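Local coordinates for protein F01G10.3, confirmed by transcript evidence (Caenorhabditis elegans, PDB 3K6J) that probably works as an NAD+-dependent (3S)-3-hydroxyacyl-CoA dehydrogenase within a larger multifunctional enzyme, and binds a zinc ion, at residues C90-Y98 with I112-I121; F125-E136 with L148-C156. One frame throughout, in Å; residues are numbered along the deposited sequence.

Overall arrangement
Both contacts belong to a Rossmann fold, the domain that probably binds NAD+, and fix helices against one shared sheet. They come in series along the chain, contact 1 closing before contact 2 opens; their centres lie about 21 Å apart, and beyond adjoining in sequence the two do not touch. Contact 1 packs helix 87-103 on helix 109-116 and on strand 119-122, at one edge of the sheet; contact 2 packs helix 142-153 against strand 133-136 and the loop before it. Strands 79-83 and 56-60 lie between those two strands. At contact 2 the side chain of Glu136 lies about 9 Å from that of the zinc ligand His188, without touching it; contact 1 lies away from the metal site.

Contact 1: residues C90-Y98 with I112-I121; sequences CKQELEVMY and IEKINANLKI
Tyr98 on helix 87-103 forms the close-packed part, its ring slotted between the helix's own backbone and Ile112 of helix 109-116. Ile112 CG2 sits over one ring face, a CH-pi contact 4.2 Å from the centroid, while Leu94 O lies above the rim of the opposite face. Because Tyr98 CG is anti to the carbonyl carbon (chi1 -75°), the ring reaches across to the second segment, where its OH donates to Asn116 OD1 at 3.1 Å. That donor stands 35° out of the carbonyl plane, not on a lone pair. Beside the same Tyr98 OH lies Ile115 CG2, 3.3 Å away. Farther along, Leu94 CD2 and Leu119 CD2 meet tip to tip at 3.7 Å. Ile121 CD1 also presses closely on Lys91 CG, at 3.5 Å, with Cys90 SG touching the same methyl. The solvent side is looser: exposed Glu95 and Asn116 are joined by one water, which donates to Glu95 OE2 and accepts from Asn116 ND2 at 2.7 Å. A leucine in place of Tyr98 would probably leave Asn116 OD1 without its donor and Ile112 without a flat surface to lie on. Around this contact, Tyr98 and Ile115 both rest on Ile71 of helix 64-75, Cys90 and Leu119 lean on Leu82 of strand 79-83, and strand 119-122 pairs with that strand at the edge of the sheet.

Contact 2: residues F125-E136 with L148-C156; sequences FHKLSNCDLIVE and LFANLENIC
Strand 133-136, bearing Ile134 and Glu136, and the segment 148-153, bearing Leu148, Phe149 and Leu152, run nearly antiparallel at 163°, their axes 10.9 Å apart. They form the first strand and the helix of a beta-alpha-beta unit of the Rossmann fold, completed by strand 161-164. Where the helix gives way to Ile155 and Cys156, Leu152 O takes both of their backbone N-H groups; there the chain meets the turn 128-131, with Ser129 CA 4.5 Å from Cys156 CA. Leu152 is central among the side chains: CD1 meets Ile134 CG2 tip to tip, and CD2 touches Leu128 CD1, Ile134 CD1 and the edge of the Phe125 ring. Leu148 splits its methyls, CD1 going to Phe125 CE2 at 3.5 Å and CD2 to Glu136 CG. Glu136 CB meets Phe149 CZ at 3.6 Å, and the bend at chi2 (-76°) turns the carboxylate off to Lys145, in a salt bridge, and to Thr164. At the exposed rim Ile155 crosses the His126 ring at about a right angle, CG1 over one face and CD1 touching His126 CE1 at 3.8 Å. Deeper in, Cys156 SG rests on Ile134 CD1 at 3.4 Å.

Contact 1: residues C90-Y98 with I112-I121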
loop_
_atom_site.group_PDB
_atom_site.type_symbol
_atom_site.label_atom_id
_atom_site.label_comp_id
_atom_site.label_asym_id
_atom_site.label_seq_id
_atom_site.Cartn_x
_atom_site.Cartn_y
_atom_site.Cartn_z
ATOM N N CYS A 90 -18.755 -4.985 17.020
ATOM C CA CYS A 90 -17.650 -4.092 16.704
ATOM C C CYS A 90 -16.581 -4.085 17.802
ATOM O O CYS A 90 -15.414 -4.344 17.518
ATOM C CB CYS A 90 -18.135 -2.674 16.387
ATOM S SG CYS A 90 -16.779 -1.581 15.828
ATOM N N LYS A 91 -16.986 -3.814 19.042
ATOM C CA LYS A 91 -16.071 -3.872 20.195
ATOM C C LYS A 91 -15.363 -5.224 20.323
ATOM O O LYS A 91 -14.192 -5.283 20.722
ATOM C CB LYS A 91 -16.795 -3.547 21.487
ATOM C CG LYS A 91 -17.361 -2.142 21.539
ATOM C CD LYS A 91 -17.954 -1.804 22.895
ATOM C CE LYS A 91 -18.894 -0.619 22.761
ATOM N NZ LYS A 91 -18.840 0.223 23.975
ATOM N N GLN A 92 -16.067 -6.298 19.965
ATOM C CA GLN A 92 -15.481 -7.638 19.927
ATOM C C GLN A 92 -14.439 -7.757 18.814
ATOM O O GLN A 92 -13.329 -8.229 19.045
ATOM C CB GLN A 92 -16.577 -8.729 19.834
ATOM C CG GLN A 92 -17.386 -8.850 21.179
ATOM C CD GLN A 92 -18.727 -9.638 21.123
ATOM O OE1 GLN A 92 -19.428 -9.752 22.146
ATOM N NE2 GLN A 92 -19.082 -10.172 19.950
ATOM N N GLU A 93 -14.793 -7.328 17.609
ATOM C CA GLU A 93 -13.879 -7.398 16.485
ATOM C C GLU A 93 -12.626 -6.536 16.710
ATOM O O GLU A 93 -11.506 -6.920 16.350
ATOM C CB GLU A 93 -14.604 -7.032 15.199
ATOM C CG GLU A 93 -15.596 -8.125 14.809
ATOM C CD GLU A 93 -16.091 -8.009 13.403
ATOM O OE1 GLU A 93 -17.061 -8.702 13.063
ATOM O OE2 GLU A 93 -15.515 -7.232 12.631
ATOM N N LEU A 94 -12.829 -5.392 17.344
ATOM C CA LEU A 94 -11.743 -4.489 17.645
ATOM C C LEU A 94 -10.756 -5.123 18.633
ATOM O O LEU A 94 -9.548 -4.909 18.523
ATOM C CB LEU A 94 -12.313 -3.190 18.196
ATOM C CG LEU A 94 -11.362 -2.012 18.282
ATOM C CD1 LEU A 94 -10.981 -1.451 16.876
ATOM C CD2 LEU A 94 -12.059 -0.966 19.133
ATOM N N GLU A 95 -11.271 -5.915 19.577
ATOM C CA GLU A 95 -10.408 -6.608 20.535
ATOM C C GLU A 95 -9.539 -7.627 19.821
ATOM O O GLU A 95 -8.369 -7.733 20.150
ATOM C CB GLU A 95 -11.189 -7.282 21.692
ATOM C CG GLU A 95 -11.789 -6.316 22.739
ATOM C CD GLU A 95 -10.775 -5.324 23.303
ATOM O OE1 GLU A 95 -9.700 -5.771 23.780
ATOM O OE2 GLU A 95 -11.053 -4.094 23.286
ATOM N N VAL A 96 -10.106 -8.365 18.861
ATOM C CA VAL A 96 -9.325 -9.342 18.103
ATOM C C VAL A 96 -8.231 -8.583 17.332
ATOM O O VAL A 96 -7.083 -9.016 17.263
ATOM C CB VAL A 96 -10.197 -10.176 17.100
ATOM C CG1 VAL A 96 -9.332 -10.895 16.083
ATOM C CG2 VAL A 96 -11.086 -11.193 17.809
ATOM N N MET A 97 -8.593 -7.437 16.762
ATOM C CA MET A 97 -7.650 -6.631 16.004
ATOM C C MET A 97 -6.503 -6.107 16.881
ATOM O O MET A 97 -5.351 -6.188 16.484
ATOM C CB MET A 97 -8.361 -5.481 15.312
ATOM C CG MET A 97 -7.422 -4.558 14.539
ATOM S SD MET A 97 -8.354 -3.414 13.505
ATOM C CE MET A 97 -8.641 -4.463 12.054
ATOM N N TYR A 98 -6.838 -5.560 18.045
ATOM C CA TYR A 98 -5.853 -5.082 19.003
ATOM C C TYR A 98 -4.852 -6.158 19.365
ATOM O O TYR A 98 -3.658 -5.878 19.408
ATOM C CB TYR A 98 -6.513 -4.629 20.294
ATOM C CG TYR A 98 -7.212 -3.308 20.205
ATOM C CD1 TYR A 98 -6.875 -2.379 19.212
ATOM C CD2 TYR A 98 -8.207 -2.973 21.121
ATOM C CE1 TYR A 98 -7.531 -1.148 19.131
ATOM C CE2 TYR A 98 -8.855 -1.753 21.061
ATOM C CZ TYR A 98 -8.511 -0.834 20.057
ATOM O OH TYR A 98 -9.161 0.390 19.978
ATOM N N ILE A 112 -3.061 1.677 22.749
ATOM C CA ILE A 112 -4.458 1.238 22.834
ATOM C C ILE A 112 -5.282 2.044 23.846
ATOM O O ILE A 112 -6.467 2.325 23.609
ATOM C CB ILE A 112 -4.551 -0.255 23.100
ATOM C CG1 ILE A 112 -4.092 -1.016 21.836
ATOM C CG2 ILE A 112 -5.948 -0.634 23.558
ATOM C CD1 ILE A 112 -3.967 -2.519 22.012
ATOM N N GLU A 113 -4.635 2.441 24.942
ATOM C CA GLU A 113 -5.226 3.321 25.931
ATOM C C GLU A 113 -5.604 4.652 25.287
ATOM O O GLU A 113 -6.719 5.149 25.481
ATOM C CB GLU A 113 -4.238 3.541 27.085
ATOM C CG GLU A 113 -4.837 4.165 28.351
ATOM C CD GLU A 113 -3.804 4.316 29.476
ATOM O OE1 GLU A 113 -3.688 5.414 30.058
ATOM O OE2 GLU A 113 -3.090 3.339 29.776
ATOM N N LYS A 114 -4.677 5.224 24.514
ATOM C CA LYS A 114 -4.919 6.497 23.818
ATOM C C LYS A 114 -6.048 6.381 22.765
ATOM O O LYS A 114 -6.895 7.262 22.673
ATOM C CB LYS A 114 -3.632 6.998 23.172
ATOM C CG LYS A 114 -3.620 8.474 22.841
ATOM C CD LYS A 114 -2.351 8.788 22.079
ATOM C CE LYS A 114 -2.007 10.263 22.095
ATOM N NZ LYS A 114 -3.174 11.118 21.829
ATOM N N ILE A 115 -6.052 5.301 21.986
ATOM C CA ILE A 115 -7.127 5.048 21.017
ATOM C C ILE A 115 -8.482 5.029 21.733
ATOM O O ILE A 115 -9.377 5.781 21.367
ATOM C CB ILE A 115 -6.915 3.731 20.224
ATOM C CG1 ILE A 115 -5.641 3.828 19.380
ATOM C CG2 ILE A 115 -8.116 3.429 19.329
ATOM C CD1 ILE A 115 -5.147 2.500 18.838
ATOM N N ASN A 116 -8.616 4.172 22.747
ATOM C CA ASN A 116 -9.848 4.045 23.540
ATOM C C ASN A 116 -10.378 5.318 24.213
ATOM O O ASN A 116 -11.581 5.487 24.358
ATOM C CB ASN A 116 -9.721 2.904 24.554
ATOM C CG ASN A 116 -9.684 1.535 23.880
ATOM O OD1 ASN A 116 -10.158 1.378 22.758
ATOM N ND2 ASN A 116 -9.113 0.545 24.553
ATOM N N ALA A 117 -9.482 6.219 24.596
ATOM C CA ALA A 117 -9.886 7.480 25.194
ATOM C C ALA A 117 -10.443 8.453 24.137
ATOM O O ALA A 117 -10.991 9.514 24.484
ATOM C CB ALA A 117 -8.703 8.107 25.902
ATOM N N ASN A 118 -10.263 8.097 22.860
ATOM C CA ASN A 118 -10.633 8.953 21.740
ATOM C C ASN A 118 -11.672 8.331 20.818
ATOM O O ASN A 118 -12.321 9.031 20.057
ATOM C CB ASN A 118 -9.393 9.316 20.926
ATOM C CG ASN A 118 -8.496 10.269 21.650
ATOM O OD1 ASN A 118 -7.455 9.875 22.181
ATOM N ND2 ASN A 118 -8.888 11.532 21.686
ATOM N N LEU A 119 -11.824 7.016 20.910
ATOM C CA LEU A 119 -12.703 6.268 20.037
ATOM C C LEU A 119 -14.050 6.009 20.697
ATOM O O LEU A 119 -14.108 5.508 21.832
ATOM C CB LEU A 119 -12.032 4.946 19.640
ATOM C CG LEU A 119 -12.833 3.957 18.791
ATOM C CD1 LEU A 119 -13.272 4.604 17.488
ATOM C CD2 LEU A 119 -11.999 2.707 18.519
ATOM N N LYS A 120 -15.120 6.353 19.977
ATOM C CA LYS A 120 -16.498 6.134 20.434
ATOM C C LYS A 120 -17.234 5.269 19.428
ATOM O O LYS A 120 -17.453 5.678 18.274
ATOM C CB LYS A 120 -17.267 7.453 20.562
ATOM C CG LYS A 120 -16.512 8.651 21.158
ATOM C CD LYS A 120 -16.557 8.707 22.684
ATOM C CE LYS A 120 -16.787 10.145 23.205
ATOM N NZ LYS A 120 -15.980 11.229 22.522
ATOM N N ILE A 121 -17.604 4.065 19.842
ATOM C CA ILE A 121 -18.337 3.181 18.959
ATOM C C ILE A 121 -19.818 3.502 19.115
ATOM O O ILE A 121 -20.259 3.766 20.221
ATOM C CB ILE A 121 -17.997 1.698 19.202
ATOM C CG1 ILE A 121 -16.493 1.468 18.944
ATOM C CG2 ILE A 121 -18.864 0.805 18.302
ATOM C CD1 ILE A 121 -15.999 0.046 19.194
HETATM O O HOH W 1 -8.982 -2.201 24.579
#

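Contact 2: residues F125-E136 with L148-C156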
loop_
_atom_site.group_PDB
_atom_site.type_symbol
_atom_site.label_atom_id
_atom_site.label_comp_id
_atom_site.label_asym_id
_atom_site.label_seq_id
_atom_site.Cartn_x
_atom_site.Cartn_y
_atom_site.Cartn_z
ATOM N N PHE A 125 -26.425 8.320 14.115
ATOM C CA PHE A 125 -25.914 9.423 13.282
ATOM C C PHE A 125 -25.976 10.831 13.887
ATOM O O PHE A 125 -25.145 11.687 13.576
ATOM C CB PHE A 125 -26.623 9.423 11.933
ATOM C CG PHE A 125 -26.222 8.289 11.056
ATOM C CD1 PHE A 125 -26.676 7.002 11.310
ATOM C CD2 PHE A 125 -25.360 8.498 9.991
ATOM C CE1 PHE A 125 -26.286 5.941 10.495
ATOM C CE2 PHE A 125 -24.960 7.440 9.170
ATOM C CZ PHE A 125 -25.426 6.160 9.419
ATOM N N HIS A 126 -26.960 11.079 14.740
ATOM C CA HIS A 126 -27.144 12.407 15.309
ATOM C C HIS A 126 -26.068 12.740 16.333
ATOM O O HIS A 126 -26.194 13.709 17.089
ATOM C CB HIS A 126 -28.560 12.546 15.880
ATOM C CG HIS A 126 -29.615 12.594 14.818
ATOM N ND1 HIS A 126 -30.429 13.692 14.622
ATOM C CD2 HIS A 126 -29.947 11.700 13.851
ATOM C CE1 HIS A 126 -31.233 13.462 13.598
ATOM N NE2 HIS A 126 -30.957 12.263 13.109
ATOM N N LYS A 127 -25.011 11.923 16.338
ATOM C CA LYS A 127 -23.818 12.164 17.151
ATOM C C LYS A 127 -22.772 12.908 16.306
ATOM O O LYS A 127 -21.790 13.433 16.849
ATOM C CB LYS A 127 -23.221 10.832 17.672
ATOM C CG LYS A 127 -24.179 9.913 18.462
ATOM C CD LYS A 127 -23.970 9.965 19.979
ATOM C CE LYS A 127 -25.039 9.119 20.706
ATOM N NZ LYS A 127 -24.867 9.057 22.185
ATOM N N LEU A 128 -23.003 12.974 14.992
ATOM C CA LEU A 128 -21.988 13.418 14.036
ATOM C C LEU A 128 -22.031 14.895 13.645
ATOM O O LEU A 128 -21.134 15.380 12.948
ATOM C CB LEU A 128 -22.047 12.574 12.762
ATOM C CG LEU A 128 -21.974 11.052 12.889
ATOM C CD1 LEU A 128 -21.832 10.409 11.513
ATOM C CD2 LEU A 128 -20.837 10.646 13.797
ATOM N N SER A 129 -23.050 15.613 14.091
ATOM C CA SER A 129 -23.336 16.940 13.551
ATOM C C SER A 129 -22.178 17.949 13.678
ATOM O O SER A 129 -22.112 18.901 12.904
ATOM C CB SER A 129 -24.630 17.496 14.170
ATOM O OG SER A 129 -24.422 17.793 15.526
ATOM N N ASN A 130 -21.281 17.747 14.646
ATOM C CA ASN A 130 -20.094 18.593 14.749
ATOM C C ASN A 130 -18.798 18.013 14.131
ATOM O O ASN A 130 -17.721 18.571 14.323
ATOM C CB ASN A 130 -19.855 19.051 16.197
ATOM C CG ASN A 130 -19.078 20.372 16.276
ATOM O OD1 ASN A 130 -19.198 21.254 15.405
ATOM N ND2 ASN A 130 -18.268 20.511 17.322
ATOM N N CYS A 131 -18.915 16.930 13.368
ATOM C CA CYS A 131 -17.754 16.262 12.737
ATOM C C CYS A 131 -17.181 17.029 11.551
ATOM O O CYS A 131 -17.932 17.494 10.682
ATOM C CB CYS A 131 -18.117 14.840 12.287
ATOM S SG CYS A 131 -18.054 13.599 13.601
ATOM N N ASP A 132 -15.852 17.117 11.488
ATOM C CA ASP A 132 -15.159 17.861 10.421
ATOM C C ASP A 132 -14.853 17.015 9.198
ATOM O O ASP A 132 -14.748 17.530 8.080
ATOM C CB ASP A 132 -13.865 18.472 10.956
ATOM C CG ASP A 132 -14.108 19.438 12.107
ATOM O OD1 ASP A 132 -14.974 20.313 11.941
ATOM O OD2 ASP A 132 -13.431 19.332 13.157
ATOM N N LEU A 133 -14.699 15.713 9.412
ATOM C CA LEU A 133 -14.375 14.777 8.342
ATOM C C LEU A 133 -15.094 13.454 8.596
ATOM O O LEU A 133 -15.011 12.877 9.682
ATOM C CB LEU A 133 -12.854 14.549 8.237
ATOM C CG LEU A 133 -12.360 13.466 7.253
ATOM C CD1 LEU A 133 -12.725 13.764 5.831
ATOM C CD2 LEU A 133 -10.857 13.196 7.378
ATOM N N ILE A 134 -15.799 12.977 7.584
ATOM C CA ILE A 134 -16.491 11.708 7.684
ATOM C C ILE A 134 -16.069 10.874 6.515
ATOM O O ILE A 134 -16.153 11.331 5.385
ATOM C CB ILE A 134 -18.035 11.894 7.700
ATOM C CG1 ILE A 134 -18.440 12.884 8.794
ATOM C CG2 ILE A 134 -18.744 10.540 7.870
ATOM C CD1 ILE A 134 -19.957 13.007 9.025
ATOM N N VAL A 135 -15.568 9.668 6.790
ATOM C CA VAL A 135 -15.160 8.738 5.750
ATOM C C VAL A 135 -16.057 7.499 5.812
ATOM O O VAL A 135 -16.167 6.838 6.847
ATOM C CB VAL A 135 -13.670 8.277 5.869
ATOM C CG1 VAL A 135 -13.185 7.686 4.546
ATOM C CG2 VAL A 135 -12.743 9.406 6.330
ATOM N N GLU A 136 -16.701 7.212 4.688
ATOM C CA GLU A 136 -17.537 6.036 4.504
ATOM C C GLU A 136 -16.657 4.848 4.057
ATOM O O GLU A 136 -15.867 4.945 3.125
ATOM C CB GLU A 136 -18.603 6.398 3.454
ATOM C CG GLU A 136 -19.367 5.290 2.825
ATOM C CD GLU A 136 -18.599 4.549 1.797
ATOM O OE1 GLU A 136 -17.908 5.151 0.937
ATOM O OE2 GLU A 136 -18.670 3.329 1.862
ATOM N N LEU A 148 -26.544 7.431 1.853
ATOM C CA LEU A 148 -25.817 7.746 3.080
ATOM C C LEU A 148 -25.236 9.184 3.073
ATOM O O LEU A 148 -25.420 9.946 4.016
ATOM C CB LEU A 148 -24.731 6.689 3.335
ATOM C CG LEU A 148 -23.678 6.968 4.407
ATOM C CD1 LEU A 148 -24.276 6.802 5.789
ATOM C CD2 LEU A 148 -22.518 6.013 4.204
ATOM N N PHE A 149 -24.546 9.546 2.005
ATOM C CA PHE A 149 -24.048 10.922 1.868
ATOM C C PHE A 149 -25.184 11.932 1.746
ATOM O O PHE A 149 -25.191 12.944 2.467
ATOM C CB PHE A 149 -23.096 11.041 0.684
ATOM C CG PHE A 149 -21.754 10.401 0.920
ATOM C CD1 PHE A 149 -20.937 10.835 1.953
ATOM C CD2 PHE A 149 -21.315 9.377 0.105
ATOM C CE1 PHE A 149 -19.694 10.236 2.175
ATOM C CE2 PHE A 149 -20.083 8.778 0.316
ATOM C CZ PHE A 149 -19.275 9.209 1.361
ATOM N N ALA A 150 -26.158 11.646 0.867
ATOM C CA ALA A 150 -27.343 12.507 0.725
ATOM C C ALA A 150 -27.970 12.717 2.089
ATOM O O ALA A 150 -28.397 13.802 2.432
ATOM C CB ALA A 150 -28.354 11.914 -0.273
ATOM N N ASN A 151 -27.958 11.661 2.884
ATOM C CA ASN A 151 -28.401 11.685 4.270
ATOM C C ASN A 151 -27.551 12.583 5.169
ATOM O O ASN A 151 -28.074 13.419 5.903
ATOM C CB ASN A 151 -28.363 10.244 4.771
ATOM C CG ASN A 151 -29.160 10.029 6.018
ATOM O OD1 ASN A 151 -28.980 10.732 7.001
ATOM N ND2 ASN A 151 -30.026 9.015 6.001
ATOM N N LEU A 152 -26.231 12.401 5.129
ATOM C CA LEU A 152 -25.305 13.169 5.989
ATOM C C LEU A 152 -25.281 14.682 5.709
ATOM O O LEU A 152 -25.079 15.491 6.619
ATOM C CB LEU A 152 -23.879 12.608 5.861
ATOM C CG LEU A 152 -23.539 11.276 6.535
ATOM C CD1 LEU A 152 -22.238 10.755 5.980
ATOM C CD2 LEU A 152 -23.477 11.433 8.040
ATOM N N GLU A 153 -25.463 15.050 4.448
ATOM C CA GLU A 153 -25.506 16.454 4.056
ATOM C C GLU A 153 -26.477 17.223 4.954
ATOM O O GLU A 153 -26.092 18.197 5.625
ATOM C CB GLU A 153 -25.891 16.584 2.583
ATOM C CG GLU A 153 -25.900 18.016 2.069
ATOM C CD GLU A 153 -25.462 18.116 0.636
ATOM O OE1 GLU A 153 -26.024 17.384 -0.215
ATOM O OE2 GLU A 153 -24.542 18.934 0.359
ATOM N N ASN A 154 -27.718 16.751 5.019
ATOM C CA ASN A 154 -28.737 17.428 5.838
ATOM C C ASN A 154 -28.721 17.052 7.298
ATOM O O ASN A 154 -29.771 17.044 7.949
ATOM C CB ASN A 154 -30.160 17.314 5.231
ATOM C CG ASN A 154 -30.294 16.166 4.239
ATOM O OD1 ASN A 154 -30.277 16.367 3.014
ATOM N ND2 ASN A 154 -30.408 14.951 4.762
ATOM N N ILE A 155 -27.537 16.721 7.819
ATOM C CA ILE A 155 -27.342 16.571 9.270
ATOM C C ILE A 155 -25.974 17.084 9.759
ATOM O O ILE A 155 -25.792 17.381 10.939
ATOM C CB ILE A 155 -27.676 15.127 9.785
ATOM C CG1 ILE A 155 -27.882 15.104 11.317
ATOM C CG2 ILE A 155 -26.615 14.110 9.348
ATOM C CD1 ILE A 155 -29.042 16.016 11.872
ATOM N N CYS A 156 -25.028 17.211 8.837
ATOM C CA CYS A 156 -23.683 17.721 9.157
ATOM C C CYS A 156 -23.499 19.184 8.793
ATOM O O CYS A 156 -24.172 19.695 7.889
ATOM C CB CYS A 156 -22.622 16.897 8.434
ATOM S SG CYS A 156 -22.631 15.186 8.977
#